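Side-chain contacts in tapirin (Caldicellulosiruptor hydrothermalis, PDB 6N2C), which probably binds cellulose through the C-terminal beta-helix domain, which carries a zinc site, and helps cells attach to plant biomass: residues I233-S238 with N459-N464; F181-T184 with L188-S191. All coordinates share one frame; numbering follows the deposited sequence. Where two conformers were deposited one is given.

Contact 1. Residues I233-S238 with N459-N464. With GOL (glycerol), chain E.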
loop_
_atom_site.group_PDB
_atom_site.type_symbol
_atom_site.label_atom_id
_atom_site.label_comp_id
_atom_site.label_asym_id
_atom_site.label_seq_id
_atom_site.Cartn_x
_atom_site.Cartn_y
_atom_site.Cartn_z
ATOM N N ILE A 233 -0.741 0.325 9.005
ATOM C CA ILE A 233 0.077 -0.846 9.156
ATOM C C ILE A 233 -0.800 -2.039 9.397
ATOM O O ILE A 233 -1.548 -2.048 10.317
ATOM C CB ILE A 233 1.104 -0.704 10.344
ATOM C CG1 ILE A 233 2.004 0.524 10.086
ATOM C CG2 ILE A 233 1.844 -2.038 10.599
ATOM C CD1 ILE A 233 2.871 0.901 11.276
ATOM N N VAL A 234 -0.638 -3.031 8.553
ATOM C CA VAL A 234 -1.383 -4.330 8.658
ATOM C C VAL A 234 -0.327 -5.365 8.840
ATOM O O VAL A 234 0.323 -5.859 7.902
ATOM C CB VAL A 234 -2.241 -4.619 7.420
ATOM C CG1 VAL A 234 -3.156 -5.805 7.728
ATOM C CG2 VAL A 234 -3.136 -3.417 7.114
ATOM N N LYS A 235 -0.047 -5.667 10.081
ATOM C CA LYS A 235 1.178 -6.385 10.391
ATOM C C LYS A 235 1.141 -7.884 9.919
ATOM O O LYS A 235 2.183 -8.405 9.548
ATOM C CB LYS A 235 1.331 -6.390 11.922
ATOM C CG LYS A 235 2.391 -7.273 12.415
ATOM C CD LYS A 235 3.675 -6.606 12.734
ATOM C CE LYS A 235 4.625 -7.683 13.275
ATOM N NZ LYS A 235 5.865 -7.255 13.897
ATOM N N ASN A 236 -0.008 -8.548 10.032
ATOM C CA ASN A 236 -0.162 -9.961 9.706
ATOM C C ASN A 236 -1.367 -10.185 8.772
ATOM O O ASN A 236 -2.069 -11.192 8.872
ATOM C CB ASN A 236 -0.329 -10.778 11.016
ATOM C CG ASN A 236 0.832 -10.602 11.954
ATOM O OD1 ASN A 236 1.947 -11.002 11.639
ATOM N ND2 ASN A 236 0.579 -10.042 13.141
ATOM N N GLY A 237 -1.621 -9.247 7.877
ATOM C CA GLY A 237 -2.791 -9.334 7.038
ATOM C C GLY A 237 -2.714 -8.525 5.784
ATOM O O GLY A 237 -1.642 -7.967 5.467
ATOM N N SER A 238 -3.835 -8.394 5.085
ATOM C CA SER A 238 -3.904 -7.577 3.863
ATOM C C SER A 238 -4.709 -6.344 4.083
ATOM O O SER A 238 -5.333 -6.166 5.149
ATOM C CB SER A 238 -4.507 -8.342 2.675
ATOM O OG SER A 238 -3.811 -9.518 2.444
ATOM N N ASN A 459 9.534 -8.624 15.991
ATOM C CA ASN A 459 8.561 -9.140 16.940
ATOM C C ASN A 459 8.335 -8.158 18.119
ATOM O O ASN A 459 7.410 -8.324 18.874
ATOM C CB ASN A 459 8.995 -10.513 17.481
ATOM C CG ASN A 459 9.323 -11.510 16.381
ATOM O OD1 ASN A 459 8.583 -11.642 15.427
ATOM N ND2 ASN A 459 10.446 -12.237 16.539
ATOM N N THR A 460 9.188 -7.163 18.282
ATOM C CA THR A 460 8.957 -6.106 19.208
ATOM C C THR A 460 7.760 -5.224 18.830
ATOM O O THR A 460 7.221 -4.537 19.692
ATOM C CB THR A 460 10.204 -5.207 19.360
ATOM O OG1 THR A 460 10.736 -4.853 18.072
ATOM C CG2 THR A 460 11.304 -5.905 20.139
ATOM N N PHE A 461 7.339 -5.227 17.555
ATOM C CA PHE A 461 6.256 -4.290 17.198
ATOM C C PHE A 461 4.958 -4.990 17.056
ATOM O O PHE A 461 4.849 -5.920 16.258
ATOM C CB PHE A 461 6.607 -3.566 15.878
ATOM C CG PHE A 461 5.618 -2.507 15.530
ATOM C CD1 PHE A 461 5.731 -1.209 16.054
ATOM C CD2 PHE A 461 4.564 -2.773 14.655
ATOM C CE1 PHE A 461 4.798 -0.259 15.759
ATOM C CE2 PHE A 461 3.661 -1.771 14.334
ATOM C CZ PHE A 461 3.743 -0.523 14.867
ATOM N N PRO A 462 3.913 -4.563 17.741
ATOM C CA PRO A 462 3.776 -3.309 18.490
ATOM C C PRO A 462 3.906 -3.472 20.020
ATOM O O PRO A 462 3.774 -2.487 20.782
ATOM C CB PRO A 462 2.381 -2.905 18.098
ATOM C CG PRO A 462 1.611 -4.205 18.063
ATOM C CD PRO A 462 2.607 -5.138 17.414
ATOM N N THR A 463 4.069 -4.720 20.462
ATOM C CA THR A 463 3.917 -4.938 21.916
ATOM C C THR A 463 4.983 -4.360 22.846
ATOM O O THR A 463 4.714 -4.317 24.054
ATOM C CB THR A 463 3.710 -6.449 22.281
ATOM O OG1 THR A 463 4.870 -7.169 21.937
ATOM C CG2 THR A 463 2.521 -7.019 21.617
ATOM N N ASN A 464 6.163 -3.923 22.377
ATOM C CA ASN A 464 7.016 -3.167 23.207
ATOM C C ASN A 464 6.349 -1.905 23.722
ATOM O O ASN A 464 6.671 -1.434 24.813
ATOM C CB ASN A 464 8.336 -2.763 22.500
ATOM C CG ASN A 464 9.421 -3.795 22.652
ATOM O OD1 ASN A 464 9.170 -5.018 22.667
ATOM N ND2 ASN A 464 10.724 -3.287 22.595
HETATM C C1 GOL E . 3.582 -8.248 18.875
HETATM O O1 GOL E . 4.715 -7.317 19.183
HETATM C C2 GOL E . 3.546 -9.106 17.605
HETATM O O2 GOL E . 4.433 -8.600 16.585
HETATM C C3 GOL E . 2.130 -9.208 16.968
HETATM O O3 GOL E . 2.231 -9.729 15.609
HETATM O O HOH W 1 7.103 -9.921 14.167
#

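Contact 2. Residues F181-T184 with L188-S191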
loop_
_atom_site.group_PDB
_atom_site.type_symbol
_atom_site.label_atom_id
_atom_site.label_comp_id
_atom_site.label_asym_id
_atom_site.label_seq_id
_atom_site.Cartn_x
_atom_site.Cartn_y
_atom_site.Cartn_z
ATOM N N PHE A 181 5.699 4.401 16.869
ATOM C CA PHE A 181 5.907 3.666 18.112
ATOM C C PHE A 181 5.239 4.329 19.278
ATOM O O PHE A 181 5.356 3.813 20.395
ATOM C CB PHE A 181 7.394 3.584 18.400
ATOM C CG PHE A 181 8.155 2.978 17.265
ATOM C CD1 PHE A 181 8.162 1.632 17.046
ATOM C CD2 PHE A 181 8.780 3.811 16.327
ATOM C CE1 PHE A 181 8.821 1.115 15.955
ATOM C CE2 PHE A 181 9.449 3.294 15.264
ATOM C CZ PHE A 181 9.466 1.945 15.062
ATOM N N ASP A 182 4.499 5.398 19.033
ATOM C CA ASP A 182 3.725 6.090 20.052
ATOM C C ASP A 182 2.239 5.860 19.872
ATOM O O ASP A 182 1.554 6.517 19.023
ATOM C CB ASP A 182 4.064 7.554 20.011
ATOM C CG ASP A 182 3.369 8.371 21.081
ATOM O OD1 ASP A 182 2.372 7.921 21.648
ATOM O OD2 ASP A 182 3.823 9.588 21.268
ATOM N N PHE A 183 1.694 4.979 20.738
ATOM C CA PHE A 183 0.278 4.628 20.571
ATOM C C PHE A 183 -0.709 5.653 21.026
ATOM O O PHE A 183 -1.926 5.407 20.999
ATOM C CB PHE A 183 0.035 3.152 20.981
ATOM C CG PHE A 183 0.598 2.206 20.002
ATOM C CD1 PHE A 183 -0.181 1.804 18.916
ATOM C CD2 PHE A 183 1.955 1.898 20.043
ATOM C CE1 PHE A 183 0.401 1.046 17.925
ATOM C CE2 PHE A 183 2.526 1.102 19.084
ATOM C CZ PHE A 183 1.691 0.726 17.980
ATOM N N THR A 184 -0.257 6.853 21.454
ATOM C CA THR A 184 -1.179 7.936 21.641
ATOM C C THR A 184 -1.464 8.709 20.299
ATOM O O THR A 184 -2.229 9.739 20.315
ATOM C CB THR A 184 -0.706 9.005 22.665
ATOM O OG1 THR A 184 0.419 9.699 22.145
ATOM C CG2 THR A 184 -0.388 8.325 24.000
ATOM N N LEU A 188 -7.277 4.224 15.341
ATOM C CA LEU A 188 -7.905 2.855 15.280
ATOM C C LEU A 188 -6.769 1.849 15.422
ATOM O O LEU A 188 -5.714 1.915 14.740
ATOM C CB LEU A 188 -8.721 2.626 13.950
ATOM C CG LEU A 188 -9.764 3.673 13.664
ATOM C CD1 LEU A 188 -10.285 3.455 12.265
ATOM C CD2 LEU A 188 -10.886 3.673 14.644
ATOM N N PHE A 189 -6.978 0.881 16.338
ATOM C CA PHE A 189 -5.995 -0.212 16.524
ATOM C C PHE A 189 -6.748 -1.480 16.783
ATOM O O PHE A 189 -7.682 -1.477 17.601
ATOM C CB PHE A 189 -5.180 0.095 17.725
ATOM C CG PHE A 189 -4.196 -0.935 18.065
ATOM C CD1 PHE A 189 -4.612 -2.094 18.750
ATOM C CD2 PHE A 189 -2.856 -0.759 17.845
ATOM C CE1 PHE A 189 -3.654 -3.061 19.164
ATOM C CE2 PHE A 189 -1.906 -1.750 18.225
ATOM C CZ PHE A 189 -2.310 -2.915 18.817
ATOM N N SER A 190 -6.349 -2.561 16.096
ATOM C CA SER A 190 -6.892 -3.866 16.479
ATOM C C SER A 190 -5.795 -4.902 16.450
ATOM O O SER A 190 -5.032 -4.911 15.488
ATOM C CB SER A 190 -8.022 -4.290 15.534
ATOM O OG SER A 190 -8.470 -5.631 15.872
ATOM N N SER A 191 -5.755 -5.790 17.463
ATOM C CA SER A 191 -4.922 -6.950 17.383
ATOM C C SER A 191 -5.524 -8.074 16.598
ATOM O O SER A 191 -4.885 -9.136 16.546
ATOM C CB SER A 191 -4.513 -7.455 18.720
ATOM O OG SER A 191 -3.896 -6.489 19.485
#

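Contact 1. Residues I233-S238 with N459-N464
Ile233 sends its CD1 methyl to the end of the Phe461 ring, meeting CZ at 4.0 Å, while CG2 lies near CE2. The two side chains approach from opposite directions, and the methyl comes in obliquely. One ring face of Phe461 is taken by its own chain: the peptide bond before Pro462 is cis, and Pro462 CB sits 3.9 Å above the ring centre. With CG anti to the backbone N (chi1 -174°), Phe461 reaches over to strand 231-234; Tyr186 of strand 186-190 and Ile180 of a loop also touch its side chain. Two residues on from Ile233, Lys235 leaves the strand and stretches alongside this ring, its CD at the ring edge near the plane. A bend at chi2 (99°) steers the remaining, extended chain to the loop backbone, where NZ donates to Phe461 O at 2.9 Å, in the carbonyl plane. NZ also bonds to Ile456 O, at the end of helix 451-457, so the ammonium is gripped by backbone carbonyls and should be favoured by the negative end of the helix. A water 3.0 Å from NZ links it onward to Asn459 OD1, though Asn459 was deposited in two conformers. The glycerol, probably from the crystallisation liquor, lies between the two segments. Its O2 donates to Phe461 O at 2.7 Å, so that carbonyl accepts twice, and its O1 donates to Asn459 O and accepts from Thr463 N at 3.0 Å. An aromatic residue packed on a following cis-proline is a familiar turn feature; here it docks the loop after helix 451-457 against the outer face of a parallel beta-helix, where the chain turns the corner after strand 231-234.

Contact 2. Residues F181-T184 with L188-S191
Phe183 and Phe189 meet with their ring planes almost perpendicular, at 88°, and their centroids 5.6 Å apart. Phe183 CE1 comes to the edge of the Phe189 ring, near its plane, 3.6 Å from CE2; seen from Phe183 the approach is oblique, so the pair is neither a stack nor a clean T. CD1 of Phe183 follows behind, 3.9 Å from Phe189 CD2. Each ring has a stacking partner elsewhere, Phe183 on Tyr186 and Phe189 on Tyr208, and Ile466 touches both. Phe189 reaches the meeting point because its CG is anti to the backbone N (chi1 178°), which carries the ring away from strand 186-190 toward the loop. Phe183 is placed by the turn around it: Asp182 OD1 accepts from Thr184 N at 2.8 Å, which closes an Asx turn, and from Thr184 OG1 at 2.7 Å. Both donors come from the same face of the carboxylate plane, the amide on the anti side and the hydroxyl on the syn side. One oxygen of Asp182 thus ties the residue before Phe183 to the residue after it and restrains the backbone from which the Phe183 ring projects. Backbone bonds from strand 186-190 to Tyr208 on one flank and to Leu535 and Ala537 on the other set Phe189 within the parallel ladder. Phe189 and Tyr208 stack on neighbouring strands of the parallel beta-helix, on its outer side, where the loop leading into strand 186-190 folds back and adds Phe183.

In the fold
Both contacts fasten loops to the outer face of the same run of parallel strands, and their centres lie 10 Å apart. They merge into one apolar patch: Pro462 CB meets Phe183 CZ at 3.7 Å, and Phe461 CD1 meets Phe181 CE1 at 3.9 Å. Contact 2 is local, joining a strand to the loop just before it, and is buried and wholly aromatic across its interface. Contact 1 brings together distant parts of the chain and is only partly buried; its hydrocarbon side faces contact 2, while lysine, water and glycerol occupy its polar side. The zinc site is remote from both.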